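Local coordinates for protein NADH dehydrogenase, putative (Plasmodium falciparum, PDB 5JWC) that probably transfers electrons from NADH through bound FAD to ubiquinone as a type 2 NADH dehydrogenase of the malaria parasite, at residues E455-S460 against D472-E477. Numbering follows the deposited sequence.
Sequences EKWKGS and DLPYYE. With TRT (fragment of triton X-100), chain J.
Trp-457 lies across the start of the turn at Pro-474. The proline CD sits over one face of the indole, 4.2 Å from the centroid of the six-membered ring and 24° off its normal, a CH-pi contact. Trp-457 CE3 also meets Pro-474 CG at 3.8 Å. The benzo end of the indole also reaches backbone: CZ2 comes to 3.3 Å from Asp-472 O, an oblique approach. Asp-472 OD2 and Ser-460 OG both lie at the ring edge, in its plane. With CG anti to the backbone N (chi1 -179°), the indole lies against Asp-472 and Pro-474. Gly-459 N, two residues on in the chain, lies over the same ring face as the proline CD, near the rim.

Next to the ring the two segments join as antiparallel strands. Ser-460 and Asp-472 form a hydrogen-bonded pair. Ser-460 N donates to Asp-472 O at 2.9 Å, with an N-H...O angle of 163°. Asp-472 N returns a bond of 2.9 Å to Ser-460 O. Gly-459 has a positive phi, and its CA packs 3.6 Å from Leu-473 CD2. Gly-459 O lies 3.4 Å from C17 of the Triton fragment and accepts a hydrogen bond from Gln-425. Lys-458, Gly-459 and Gln-425 all line that detergent pocket.

Pro-474 and Tyr-475 are the corner residues of a type II turn between strands 468-473 and 476-479, with Leu-473 N bonded to Tyr-476 O. On the Ser-460 and Asp-472 side, both side chains touch Phe-241. Ser-460 and Asp-472 pair at the end of hairpin 460-465/468-473 away from its turn, and 476-479 is the third strand of this antiparallel C-terminal sheet. Helix 424-440 flanks the incoming loop through Gln-425 and Gln-429.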
ATOM      1  N   GLU A 455      19.262 -31.389  -6.248  1.00 28.90           N
ATOM      2  CA  GLU A 455      18.869 -30.111  -6.842  1.00 32.71           C
ATOM      3  C   GLU A 455      19.634 -29.809  -8.126  1.00 33.63           C
ATOM      4  O   GLU A 455      20.699 -30.373  -8.378  1.00 33.69           O
ATOM      5  CB  GLU A 455      19.070 -28.967  -5.842  1.00 31.99           C
ATOM      6  CG  GLU A 455      20.537 -28.595  -5.596  1.00 31.41           C
ATOM      7  CD  GLU A 455      21.182 -29.429  -4.485  1.00 34.75           C
ATOM      8  OE1 GLU A 455      20.814 -30.615  -4.321  1.00 32.81           O
ATOM      9  OE2 GLU A 455      22.056 -28.894  -3.768  1.00 31.96           O
ATOM     10  N   LYS A 456      19.081 -28.915  -8.937  1.00 33.33           N
ATOM     11  CA  LYS A 456      19.735 -28.491 -10.162  1.00 35.35           C
ATOM     12  C   LYS A 456      19.990 -26.982 -10.150  1.00 37.80           C
ATOM     13  O   LYS A 456      19.066 -26.170 -10.018  1.00 35.02           O
ATOM     14  CB  LYS A 456      18.895 -28.884 -11.376  1.00 38.13           C
ATOM     15  CG  LYS A 456      19.427 -28.310 -12.692  1.00 46.33           C
ATOM     16  CD  LYS A 456      18.791 -28.965 -13.918  1.00 54.24           C
ATOM     17  CE  LYS A 456      19.214 -28.263 -15.217  1.00 63.03           C
ATOM     18  NZ  LYS A 456      20.304 -28.997 -15.930  1.00 65.73           N
ATOM     19  N   TRP A 457      21.251 -26.602 -10.289  1.00 37.18           N
ATOM     20  CA  TRP A 457      21.571 -25.182 -10.299  1.00 37.06           C
ATOM     21  C   TRP A 457      21.186 -24.549 -11.641  1.00 35.96           C
ATOM     22  O   TRP A 457      21.564 -25.040 -12.703  1.00 33.16           O
ATOM     23  CB  TRP A 457      23.051 -24.958 -10.014  1.00 39.08           C
ATOM     24  CG  TRP A 457      23.402 -23.500 -10.003  1.00 39.63           C
ATOM     25  CD1 TRP A 457      22.861 -22.526  -9.204  1.00 39.10           C
ATOM     26  CD2 TRP A 457      24.371 -22.858 -10.826  1.00 39.03           C
ATOM     27  NE1 TRP A 457      23.433 -21.306  -9.495  1.00 44.16           N
ATOM     28  CE2 TRP A 457      24.373 -21.486 -10.481  1.00 43.58           C
ATOM     29  CE3 TRP A 457      25.243 -23.302 -11.820  1.00 40.52           C
ATOM     30  CZ2 TRP A 457      25.213 -20.560 -11.099  1.00 49.15           C
ATOM     31  CZ3 TRP A 457      26.075 -22.385 -12.439  1.00 45.45           C
ATOM     32  CH2 TRP A 457      26.058 -21.029 -12.075  1.00 47.26           C
ATOM     33  N   LYS A 458      20.429 -23.462 -11.588  1.00 33.42           N
ATOM     34  CA  LYS A 458      19.940 -22.834 -12.817  1.00 35.45           C
ATOM     35  C   LYS A 458      20.619 -21.490 -13.077  1.00 32.94           C
ATOM     36  O   LYS A 458      20.395 -20.863 -14.100  1.00 37.25           O
ATOM     37  CB  LYS A 458      18.428 -22.632 -12.743  1.00 40.96           C
ATOM     38  CG  LYS A 458      17.635 -23.866 -12.287  1.00 45.73           C
ATOM     39  CD  LYS A 458      17.355 -24.800 -13.446  1.00 44.84           C
ATOM     40  CE  LYS A 458      16.479 -25.977 -13.020  1.00 48.38           C
ATOM     41  NZ  LYS A 458      15.194 -25.526 -12.395  1.00 58.45           N
ATOM     42  N   GLY A 459      21.432 -21.037 -12.137  1.00 32.10           N
ATOM     43  CA  GLY A 459      22.090 -19.756 -12.288  1.00 31.44           C
ATOM     44  C   GLY A 459      21.528 -18.659 -11.401  1.00 34.04           C
ATOM     45  O   GLY A 459      20.503 -18.831 -10.734  1.00 36.47           O
ATOM     46  N   SER A 460      22.223 -17.528 -11.384  1.00 32.37           N
ATOM     47  CA  SER A 460      21.846 -16.386 -10.568  1.00 33.16           C
ATOM     48  C   SER A 460      21.899 -15.110 -11.385  1.00 36.01           C
ATOM     49  O   SER A 460      22.686 -15.006 -12.334  1.00 28.84           O
ATOM     50  CB  SER A 460      22.767 -16.251  -9.363  1.00 35.69           C
ATOM     51  OG  SER A 460      22.878 -17.479  -8.665  1.00 38.07           O
ATOM     52  N   ASP A 472      25.257 -15.015 -13.582  1.00 31.99           N
ATOM     53  CA  ASP A 472      26.212 -16.106 -13.459  1.00 33.71           C
ATOM     54  C   ASP A 472      25.418 -17.382 -13.692  1.00 36.93           C
ATOM     55  O   ASP A 472      24.708 -17.834 -12.801  1.00 38.00           O
ATOM     56  CB  ASP A 472      26.869 -16.071 -12.074  1.00 35.78           C
ATOM     57  CG  ASP A 472      27.832 -17.224 -11.830  1.00 42.48           C
ATOM     58  OD1 ASP A 472      28.246 -17.399 -10.658  1.00 46.02           O
ATOM     59  OD2 ASP A 472      28.161 -17.963 -12.779  1.00 39.86           O
ATOM     60  N   LEU A 473      25.489 -17.922 -14.909  1.00 30.86           N
ATOM     61  CA  LEU A 473      24.666 -19.061 -15.309  1.00 32.56           C
ATOM     62  C   LEU A 473      25.533 -20.273 -15.644  1.00 36.20           C
ATOM     63  O   LEU A 473      26.746 -20.138 -15.793  1.00 32.24           O
ATOM     64  CB  LEU A 473      23.805 -18.684 -16.512  1.00 36.62           C
ATOM     65  CG  LEU A 473      22.940 -17.441 -16.299  1.00 40.78           C
ATOM     66  CD1 LEU A 473      22.373 -16.986 -17.616  1.00 44.03           C
ATOM     67  CD2 LEU A 473      21.804 -17.729 -15.309  1.00 39.05           C
ATOM     68  N   PRO A 474      24.916 -21.468 -15.736  1.00 35.60           N
ATOM     69  CA  PRO A 474      25.692 -22.558 -16.327  1.00 41.57           C
ATOM     70  C   PRO A 474      26.062 -22.164 -17.755  1.00 35.73           C
ATOM     71  O   PRO A 474      25.164 -21.809 -18.528  1.00 38.42           O
ATOM     72  CB  PRO A 474      24.719 -23.750 -16.314  1.00 38.58           C
ATOM     73  CG  PRO A 474      23.705 -23.409 -15.257  1.00 39.95           C
ATOM     74  CD  PRO A 474      23.567 -21.905 -15.333  1.00 38.99           C
ATOM     75  N   TYR A 475      27.351 -22.178 -18.059  1.00 34.91           N
ATOM     76  CA  TYR A 475      27.876 -21.966 -19.419  1.00 36.24           C
ATOM     77  C   TYR A 475      27.897 -20.519 -19.922  1.00 37.36           C
ATOM     78  O   TYR A 475      28.431 -20.282 -21.005  1.00 37.42           O
ATOM     79  CB  TYR A 475      27.117 -22.829 -20.432  1.00 32.86           C
ATOM     80  CG  TYR A 475      27.044 -24.278 -20.019  1.00 37.51           C
ATOM     81  CD1 TYR A 475      28.190 -25.055 -19.959  1.00 35.11           C
ATOM     82  CD2 TYR A 475      25.827 -24.864 -19.664  1.00 40.74           C
ATOM     83  CE1 TYR A 475      28.135 -26.392 -19.571  1.00 38.42           C
ATOM     84  CE2 TYR A 475      25.756 -26.204 -19.270  1.00 39.55           C
ATOM     85  CZ  TYR A 475      26.916 -26.956 -19.227  1.00 43.37           C
ATOM     86  OH  TYR A 475      26.870 -28.274 -18.837  1.00 47.70           O
ATOM     87  N   TYR A 476      27.329 -19.561 -19.179  1.00 33.86           N
ATOM     88  CA  TYR A 476      27.337 -18.143 -19.621  1.00 33.21           C
ATOM     89  C   TYR A 476      27.613 -17.220 -18.445  1.00 35.93           C
ATOM     90  O   TYR A 476      27.208 -17.526 -17.322  1.00 31.50           O
ATOM     91  CB  TYR A 476      25.982 -17.707 -20.236  1.00 38.23           C
ATOM     92  CG  TYR A 476      25.397 -18.629 -21.249  1.00 41.58           C
ATOM     93  CD1 TYR A 476      24.404 -19.530 -20.896  1.00 42.90           C
ATOM     94  CD2 TYR A 476      25.828 -18.596 -22.579  1.00 51.87           C
ATOM     95  CE1 TYR A 476      23.868 -20.406 -21.839  1.00 50.10           C
ATOM     96  CE2 TYR A 476      25.290 -19.445 -23.531  1.00 49.83           C
ATOM     97  CZ  TYR A 476      24.323 -20.355 -23.154  1.00 56.99           C
ATOM     98  OH  TYR A 476      23.805 -21.202 -24.107  1.00 64.87           O
ATOM     99  N   GLU A 477      28.284 -16.095 -18.701  1.00 30.94           N
ATOM    100  CA  GLU A 477      28.240 -14.953 -17.781  1.00 36.39           C
ATOM    101  C   GLU A 477      27.745 -13.727 -18.534  1.00 40.32           C
ATOM    102  O   GLU A 477      28.152 -13.474 -19.676  1.00 34.56           O
ATOM    103  CB  GLU A 477      29.594 -14.608 -17.158  1.00 37.61           C
ATOM    104  CG  GLU A 477      30.326 -15.737 -16.456  1.00 50.27           C
ATOM    105  CD  GLU A 477      31.691 -15.281 -15.968  1.00 53.34           C
ATOM    106  OE1 GLU A 477      31.802 -14.091 -15.554  1.00 49.42           O
ATOM    107  OE2 GLU A 477      32.639 -16.103 -16.004  1.00 55.09           O
TER
HETATM  108  C25 TRT J 608      12.391 -20.949  -9.758  1.00 42.29           C
HETATM  109  O24 TRT J 608      12.259 -19.733  -9.084  1.00 46.37           O
HETATM  110  C23 TRT J 608      13.293 -19.589  -8.113  1.00 40.71           C
HETATM  111  C22 TRT J 608      13.719 -18.158  -8.063  1.00 34.92           C
HETATM  112  O21 TRT J 608      14.789 -17.937  -9.024  1.00 48.93           O
HETATM  113  C20 TRT J 608      15.087 -16.557  -9.151  1.00 42.73           C
HETATM  114  C19 TRT J 608      16.437 -16.367  -9.831  1.00 39.30           C
HETATM  115  O18 TRT J 608      16.460 -16.805 -11.212  1.00 54.69           O
HETATM  116  C17 TRT J 608      17.789 -16.945 -11.695  1.00 45.21           C
HETATM  117  C16 TRT J 608      17.752 -17.438 -13.172  1.00 46.73           C
HETATM  118  O15 TRT J 608      17.551 -18.880 -13.258  1.00 54.67           O
HETATM  119  C12 TRT J 608      16.759 -19.100 -14.432  1.00 47.23           C
HETATM  120  C13 TRT J 608      17.232 -18.567 -15.661  1.00 59.36           C
HETATM  121  C14 TRT J 608      16.467 -18.721 -16.826  1.00 66.49           C
HETATM  122  C11 TRT J 608      15.534 -19.762 -14.365  1.00 51.98           C
HETATM  123  C10 TRT J 608      14.763 -19.924 -15.539  1.00 60.05           C
HETATM  124  C9  TRT J 608      15.232 -19.406 -16.769  1.00 63.25           C
HETATM  125  C6  TRT J 608      14.389 -19.574 -18.040  1.00 65.75           C
HETATM  126  C8  TRT J 608      14.685 -20.932 -18.725  1.00 68.06           C
HETATM  127  C7  TRT J 608      12.924 -19.583 -17.601  1.00 62.96           C
HETATM  128  C5  TRT J 608      14.554 -18.256 -18.913  1.00 56.99           C
HETATM  129  C1  TRT J 608      15.274 -18.175 -20.333  1.00 62.23           C
HETATM  130  C2  TRT J 608      16.701 -18.760 -20.360  1.00 65.73           C
HETATM  131  C4  TRT J 608      14.373 -18.751 -21.436  1.00 62.59           C
HETATM  132  C3  TRT J 608      15.436 -16.701 -20.664  1.00 59.44           C